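Local coordinates for nitrogenase molybdenum-iron protein alpha chain (Clostridium pasteurianum, PDB 4WES) that forms, with the beta chain, the molybdenum-iron component of nitrogenase, which houses the iron-molybdenum cofactor where dinitrogen is reduced to ammonium, and the [8Fe-7S] cluster shared with the beta chain, at residues Gly345-Ser348 against His349-Asn353; Lys432-His435 against Asp436-Leu440. One frame throughout, in Å; residues are numbered along the deposited sequence.

Contact 1: residues Gly345-Ser348 against His349-Asn353; sequences GSRS and HTYMN. With ICS (iron-sulfur-molybdenum cluster with interstitial carbon), chain F.
Ser346 and Arg347 meet Thr350 and Tyr351 across the first turn of helix 347-350, a local contact at a helix start built directly against the iron-sulfur-molybdenum cluster. Strand 338-343 has just ended, and the loop after it runs along the cluster, where Gly345, lacking a side chain, lets its backbone lie close, with Gly345 N 3.4 Å from sulfide S3A. Ser346 then takes the N-cap position, but its hydroxyl makes no capping bond. With OG anti to the backbone N (chi1 174°), it shares a water with Thr350 OG1 instead, the water lying 2.9 Å from Ser346 OG. The carbonyl of Ser346 opens the helix and accepts twice, from Thr350 N at 3.2 Å and from His349 N, which sits well above the carbonyl plane. Tyr351 N closes the next turn on Arg347 O.

Arg347 and Tyr351 run side by side in the same direction. The arginine chain is extended from CG to NE, and its CG lies 4.0 Å from Tyr351 CE2, so the ring borders the aliphatic part while the guanidinium travels on along the cluster. Sulfide S4B lies over one guanidinium face, 3.6 Å from Arg347 NH1, and the positive charge probably helps offset the negative charge of the cluster. Leu481 O holds NH1, and Tyr484 OH holds Tyr351 OH.

On the other flank, Ser348 OG bonds to Val343 N and Gly366 O, tying the turn to strands 338-343 and 361-367, while Met352 packs against helix 430-433.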
ATOM      1  N   GLY A 345      24.975  -2.509 -29.405  1.00  8.18           N
ATOM      2  CA  GLY A 345      26.201  -2.436 -30.112  1.00  9.01           C
ATOM      3  C   GLY A 345      27.391  -3.138 -29.505  1.00  8.53           C
ATOM      4  O   GLY A 345      28.427  -3.220 -30.159  1.00  9.75           O
ATOM      5  N   SER A 346      27.280  -3.642 -28.268  1.00  8.60           N
ATOM      6  CA  SER A 346      28.405  -4.295 -27.593  1.00  8.95           C
ATOM      7  C   SER A 346      27.988  -5.519 -26.793  1.00  7.93           C
ATOM      8  O   SER A 346      28.674  -6.535 -26.821  1.00  8.76           O
ATOM      9  CB  SER A 346      29.121  -3.276 -26.700  1.00 10.20           C
ATOM     10  OG  SER A 346      30.135  -3.840 -25.910  1.00 11.60           O
ATOM     11  N   ARG A 347      26.896  -5.421 -26.032  1.00  8.42           N
ATOM     12  CA  ARG A 347      26.649  -6.410 -24.972  1.00  8.65           C
ATOM     13  C   ARG A 347      26.272  -7.798 -25.474  1.00  8.17           C
ATOM     14  O   ARG A 347      26.456  -8.785 -24.766  1.00  9.15           O
ATOM     15  CB  ARG A 347      25.617  -5.860 -23.985  1.00  9.20           C
ATOM     16  CG  ARG A 347      26.227  -4.750 -23.147  1.00  8.83           C
ATOM     17  CD  ARG A 347      25.208  -4.183 -22.182  1.00  9.15           C
ATOM     18  NE  ARG A 347      25.841  -3.118 -21.402  1.00  9.52           N
ATOM     19  CZ  ARG A 347      25.203  -2.359 -20.548  1.00  9.16           C
ATOM     20  NH1 ARG A 347      23.945  -2.565 -20.267  1.00  9.59           N
ATOM     21  NH2 ARG A 347      25.870  -1.379 -19.950  1.00 11.02           N
ATOM     22  N   SER A 348      25.781  -7.904 -26.714  1.00  8.63           N
ATOM     23  CA  SER A 348      25.554  -9.230 -27.303  1.00  9.24           C
ATOM     24  C   SER A 348      26.812 -10.059 -27.286  1.00  9.15           C
ATOM     25  O   SER A 348      26.756 -11.287 -27.200  1.00  9.92           O
ATOM     26  CB  SER A 348      25.036  -9.106 -28.741  1.00 10.53           C
ATOM     27  OG  SER A 348      23.963  -8.203 -28.788  1.00 11.90           O
ATOM     28  N   HIS A 349      27.954  -9.370 -27.451  1.00  9.25           N
ATOM     29  CA  HIS A 349      29.238 -10.034 -27.477  1.00  9.05           C
ATOM     30  C   HIS A 349      29.826 -10.178 -26.069  1.00  8.76           C
ATOM     31  O   HIS A 349      30.261 -11.263 -25.649  1.00  9.76           O
ATOM     32  CB  HIS A 349      30.198  -9.260 -28.374  1.00  9.75           C
ATOM     33  CG  HIS A 349      31.523  -9.912 -28.527  1.00 10.01           C
ATOM     34  ND1 HIS A 349      32.630  -9.247 -29.009  1.00 11.50           N
ATOM     35  CD2 HIS A 349      31.921 -11.183 -28.257  1.00 11.08           C
ATOM     36  CE1 HIS A 349      33.640 -10.097 -29.039  1.00 12.65           C
ATOM     37  NE2 HIS A 349      33.239 -11.272 -28.596  1.00 12.00           N
ATOM     38  N   THR A 350      29.833  -9.075 -25.318  1.00  8.73           N
ATOM     39  CA  THR A 350      30.567  -9.104 -24.051  1.00  8.63           C
ATOM     40  C   THR A 350      29.960 -10.057 -23.010  1.00  9.41           C
ATOM     41  O   THR A 350      30.683 -10.526 -22.147  1.00  9.76           O
ATOM     42  CB  THR A 350      30.790  -7.694 -23.523  1.00  9.73           C
ATOM     43  OG1 THR A 350      29.529  -7.068 -23.389  1.00 10.23           O
ATOM     44  CG2 THR A 350      31.718  -6.926 -24.420  1.00 10.38           C
ATOM     45  N   TYR A 351      28.642 -10.325 -23.087  1.00  8.76           N
ATOM     46  CA  TYR A 351      28.005 -11.278 -22.179  1.00  8.97           C
ATOM     47  C   TYR A 351      28.213 -12.762 -22.544  1.00  9.22           C
ATOM     48  O   TYR A 351      27.855 -13.646 -21.771  1.00 10.24           O
ATOM     49  CB  TYR A 351      26.496 -10.938 -22.000  1.00  9.48           C
ATOM     50  CG  TYR A 351      26.326  -9.863 -20.951  1.00  8.77           C
ATOM     51  CD1 TYR A 351      25.983 -10.213 -19.661  1.00  9.56           C
ATOM     52  CD2 TYR A 351      26.541  -8.523 -21.235  1.00  9.73           C
ATOM     53  CE1 TYR A 351      25.920  -9.263 -18.670  1.00  9.57           C
ATOM     54  CE2 TYR A 351      26.471  -7.539 -20.245  1.00  9.32           C
ATOM     55  CZ  TYR A 351      26.155  -7.906 -18.955  1.00  9.72           C
ATOM     56  OH  TYR A 351      26.127  -7.012 -17.926  1.00 10.12           O
ATOM     57  N   MET A 352      28.777 -13.033 -23.716  1.00  9.27           N
ATOM     58  CA  MET A 352      28.853 -14.423 -24.178  1.00  9.87           C
ATOM     59  C   MET A 352      29.711 -15.303 -23.288  1.00  9.46           C
ATOM     60  O   MET A 352      29.355 -16.472 -23.051  1.00 10.19           O
ATOM     61  CB  MET A 352      29.391 -14.466 -25.605  1.00  9.87           C
ATOM     62  CG  MET A 352      28.325 -14.096 -26.619  1.00  9.79           C
ATOM     63  SD  MET A 352      28.956 -14.102 -28.300  1.00 11.41           S
ATOM     64  CE  MET A 352      27.417 -13.940 -29.200  1.00 11.10           C
ATOM     65  N   ASN A 353      30.868 -14.816 -22.823  1.00 10.07           N
ATOM     66  CA  ASN A 353      31.742 -15.708 -22.077  1.00  9.57           C
ATOM     67  C   ASN A 353      31.146 -16.131 -20.734  1.00  9.61           C
ATOM     68  O   ASN A 353      31.386 -17.244 -20.277  1.00 10.33           O
ATOM     69  CB  ASN A 353      33.152 -15.125 -21.905  1.00 10.35           C
ATOM     70  CG  ASN A 353      33.257 -14.057 -20.810  1.00 10.79           C
ATOM     71  OD1 ASN A 353      33.458 -14.367 -19.642  1.00 10.50           O
ATOM     72  ND2 ASN A 353      33.121 -12.805 -21.176  1.00 12.92           N
TER
HETATM   73 FE1  ICS F 602      27.968   0.687 -25.957  1.00  8.52          FE
HETATM   74 MO1  ICS F 602      21.179   0.293 -24.492  1.00  7.47          MO
HETATM   75 FE2  ICS F 602      25.565   1.653 -26.558  1.00  8.08          FE
HETATM   76 FE3  ICS F 602      26.151   1.022 -24.027  1.00  8.15          FE
HETATM   77 FE4  ICS F 602      25.887  -0.887 -25.857  1.00  8.18          FE
HETATM   78 FE5  ICS F 602      23.361  -1.034 -25.345  1.00  7.79          FE
HETATM   79 FE6  ICS F 602      23.058   1.502 -25.980  1.00  7.80          FE
HETATM   80 FE7  ICS F 602      23.614   0.856 -23.533  1.00  7.73          FE
HETATM   81  CX  ICS F 602      24.640   0.481 -25.236  1.00  8.35           C
HETATM   82  S1A ICS F 602      26.676   0.104 -27.774  1.00  8.76           S
HETATM   83  S1B ICS F 602      21.779  -0.172 -26.704  1.00  7.90           S
HETATM   84  S2A ICS F 602      27.138   2.671 -25.274  1.00  8.61           S
HETATM   85  S2B ICS F 602      23.930   2.889 -27.424  1.00  8.23           S
HETATM   86  S3A ICS F 602      24.663  -2.744 -26.028  1.00  8.42           S
HETATM   87  S3B ICS F 602      22.154   2.434 -24.177  1.00  7.64           S
HETATM   88  S4A ICS F 602      27.507  -0.783 -24.236  1.00  8.70           S
HETATM   89  S4B ICS F 602      22.591  -1.096 -23.243  1.00  7.77           S
HETATM   90  S5A ICS F 602      25.154   1.451 -22.074  1.00  8.36           S
HETATM   91  O   HOH W   1      30.118  -4.346 -23.051  1.00 10.43           O

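Contact 2: residues Lys432-His435 against Asp436-Leu440; sequences KEMH and DGTIL
His435, Met434 and Thr438 carry this contact, which turns the chain from helix 430-433 into strand 439-441 through a type II beta turn running from His435 to Thr438. Gly437 takes the third position of the turn, with the positive phi characteristic of type II turns.

The imidazole of His435 folds back over the turn. Its chi1 of 70° sets CG between the backbone N and the carbonyl carbon, bringing ND1 to 2.7 Å from Asp436 O. The acceptor lies close to the ring plane, although the nitrogen stands above the plane of the carbonyl. NE2 bonds to Asp361 OD1, so both ring nitrogens are engaged and the rotation of the ring is fixed. Over one face comes the methyl of Thr438, with CG2 3.5 Å from the ring centroid and 16° off the normal, a CH-pi contact offset toward the CE1 side of the ring.

The other branch of Thr438 does the polar work. OG1 donates to His435 O at 2.7 Å, in the carbonyl plane, closing the turn with a side chain, while the backbone of Thr438 pairs with Lys28.

Met434 lies on the inner side. Its chain bends at the last torsion (chi3 67°), bringing CE to 3.4 Å from Thr438 OG1, while SD rests 3.7 Å from Leu440 CD2 on the following strand.

Chemically, the contact divides into a polar outer half and an apolar inner one. Thr438 joins the two, its hydroxyl and methyl both gripping His435, and the aspartate partner at NE2 may favour a protonated imidazole.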
ATOM      1  N   LYS A 432      33.783 -14.167 -34.215  1.00 13.92           N
ATOM      2  CA  LYS A 432      34.919 -15.028 -33.886  1.00 14.87           C
ATOM      3  C   LYS A 432      34.640 -15.845 -32.644  1.00 15.06           C
ATOM      4  O   LYS A 432      35.103 -16.997 -32.539  1.00 18.26           O
ATOM      5  CB  LYS A 432      36.197 -14.235 -33.689  1.00 18.64           C
ATOM      6  CG  LYS A 432      37.063 -14.123 -34.926  1.00 34.60           C
ATOM      7  CD  LYS A 432      37.183 -12.689 -35.407  1.00 61.19           C
ATOM      8  CE  LYS A 432      38.497 -12.348 -36.083  1.00 75.78           C
ATOM      9  NZ  LYS A 432      38.536 -10.877 -36.237  1.00130.39           N
ATOM     10  N   GLU A 433      33.904 -15.266 -31.698  1.00 13.56           N
ATOM     11  CA  GLU A 433      33.669 -15.927 -30.424  1.00 14.85           C
ATOM     12  C   GLU A 433      32.535 -16.944 -30.478  1.00 13.94           C
ATOM     13  O   GLU A 433      32.445 -17.812 -29.619  1.00 17.46           O
ATOM     14  CB  GLU A 433      33.388 -14.859 -29.354  1.00 16.41           C
ATOM     15  CG  GLU A 433      33.339 -15.399 -27.937  1.00 16.80           C
ATOM     16  CD  GLU A 433      33.626 -14.359 -26.883  1.00 15.94           C
ATOM     17  OE1 GLU A 433      34.321 -13.379 -27.186  1.00 18.50           O
ATOM     18  OE2 GLU A 433      33.168 -14.584 -25.752  1.00 16.59           O
ATOM     19  N   MET A 434      31.669 -16.851 -31.477  1.00 13.22           N
ATOM     20  CA  MET A 434      30.499 -17.713 -31.575  1.00 13.13           C
ATOM     21  C   MET A 434      30.880 -19.085 -32.127  1.00 14.81           C
ATOM     22  O   MET A 434      31.865 -19.256 -32.836  1.00 17.03           O
ATOM     23  CB  MET A 434      29.479 -17.073 -32.491  1.00 13.06           C
ATOM     24  CG  MET A 434      28.949 -15.780 -31.885  1.00 13.00           C
ATOM     25  SD  MET A 434      27.799 -14.857 -32.928  1.00 13.43           S
ATOM     26  CE  MET A 434      26.397 -15.962 -32.966  1.00 13.79           C
ATOM     27  N   HIS A 435      30.119 -20.089 -31.759  1.00 15.85           N
ATOM     28  CA  HIS A 435      30.483 -21.392 -32.268  1.00 18.28           C
ATOM     29  C   HIS A 435      29.871 -21.672 -33.638  1.00 15.42           C
ATOM     30  O   HIS A 435      29.024 -20.947 -34.133  1.00 16.13           O
ATOM     31  CB  HIS A 435      30.203 -22.479 -31.250  1.00 24.73           C
ATOM     32  CG  HIS A 435      28.760 -22.731 -31.013  1.00 20.51           C
ATOM     33  ND1 HIS A 435      27.978 -23.440 -31.911  1.00 24.64           N
ATOM     34  CD2 HIS A 435      27.972 -22.489 -29.941  1.00 37.25           C
ATOM     35  CE1 HIS A 435      26.753 -23.569 -31.416  1.00 26.01           C
ATOM     36  NE2 HIS A 435      26.723 -22.994 -30.226  1.00 48.17           N
ATOM     37  N   ASP A 436      30.369 -22.721 -34.280  1.00 18.35           N
ATOM     38  CA  ASP A 436      29.897 -23.068 -35.609  1.00 18.49           C
ATOM     39  C   ASP A 436      28.418 -23.451 -35.565  1.00 16.50           C
ATOM     40  O   ASP A 436      27.956 -24.034 -34.580  1.00 18.90           O
ATOM     41  CB  ASP A 436      30.724 -24.214 -36.193  1.00 22.02           C
ATOM     42  CG  ASP A 436      32.128 -23.779 -36.593  1.00 27.39           C
ATOM     43  OD1 ASP A 436      32.381 -22.558 -36.687  1.00 26.57           O
ATOM     44  OD2 ASP A 436      32.996 -24.670 -36.822  1.00 32.46           O
ATOM     45  N   GLY A 437      27.685 -23.083 -36.615  1.00 16.73           N
ATOM     46  CA  GLY A 437      26.259 -23.375 -36.727  1.00 19.95           C
ATOM     47  C   GLY A 437      25.296 -22.361 -36.131  1.00 30.05           C
ATOM     48  O   GLY A 437      24.090 -22.565 -36.094  1.00123.75           O
ATOM     49  N   THR A 438      25.854 -21.244 -35.670  1.00 13.45           N
ATOM     50  CA  THR A 438      25.093 -20.159 -35.066  1.00 12.87           C
ATOM     51  C   THR A 438      24.719 -19.098 -36.107  1.00 12.78           C
ATOM     52  O   THR A 438      25.294 -19.042 -37.196  1.00 14.32           O
ATOM     53  CB  THR A 438      25.879 -19.555 -33.876  1.00 14.31           C
ATOM     54  OG1 THR A 438      27.115 -19.019 -34.330  1.00 15.66           O
ATOM     55  CG2 THR A 438      26.057 -20.594 -32.792  1.00 17.37           C
ATOM     56  N   ILE A 439      23.762 -18.255 -35.742  1.00 11.96           N
ATOM     57  CA  ILE A 439      23.257 -17.259 -36.646  1.00 11.98           C
ATOM     58  C   ILE A 439      23.385 -15.864 -36.062  1.00 11.30           C
ATOM     59  O   ILE A 439      23.181 -15.654 -34.869  1.00 11.66           O
ATOM     60  CB  ILE A 439      21.798 -17.580 -37.058  1.00 13.40           C
ATOM     61  CG1 ILE A 439      21.273 -16.739 -38.237  1.00 14.09           C
ATOM     62  CG2 ILE A 439      20.859 -17.548 -35.871  1.00 15.33           C
ATOM     63  CD1 ILE A 439      20.020 -17.318 -38.845  1.00 17.23           C
ATOM     64  N   LEU A 440      23.714 -14.920 -36.949  1.00 11.17           N
ATOM     65  CA  LEU A 440      23.788 -13.521 -36.609  1.00 11.03           C
ATOM     66  C   LEU A 440      22.694 -12.783 -37.357  1.00 11.39           C
ATOM     67  O   LEU A 440      22.495 -13.011 -38.545  1.00 12.69           O
ATOM     68  CB  LEU A 440      25.157 -12.964 -36.994  1.00 13.09           C
ATOM     69  CG  LEU A 440      26.290 -13.536 -36.135  1.00 14.04           C
ATOM     70  CD1 LEU A 440      26.891 -14.798 -36.705  1.00 14.24           C
ATOM     71  CD2 LEU A 440      27.349 -12.517 -35.752  1.00 19.14           C
TER

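Contact 1 is buried and lies beside the cluster; contact 2, away from the annotated sites, is only partly buried, with His435, Asp436 and Gly437 at the surface. Their chemistry follows. Residues 345-353 combine main-chain helix bonds with sulfides and a bridging water, whereas 432-440 rely on side chains to close a turn. Each contact follows or leads into a strand of the same mixed sheet, 338-343 for the first and 439-441 for the second, with strand 361-367 between them. They also touch directly: His349 NE2 lies 2.8 Å from Glu433 OE1, a probable hydrogen bond, and Met352 CE packs 3.6 Å from Met434 CG.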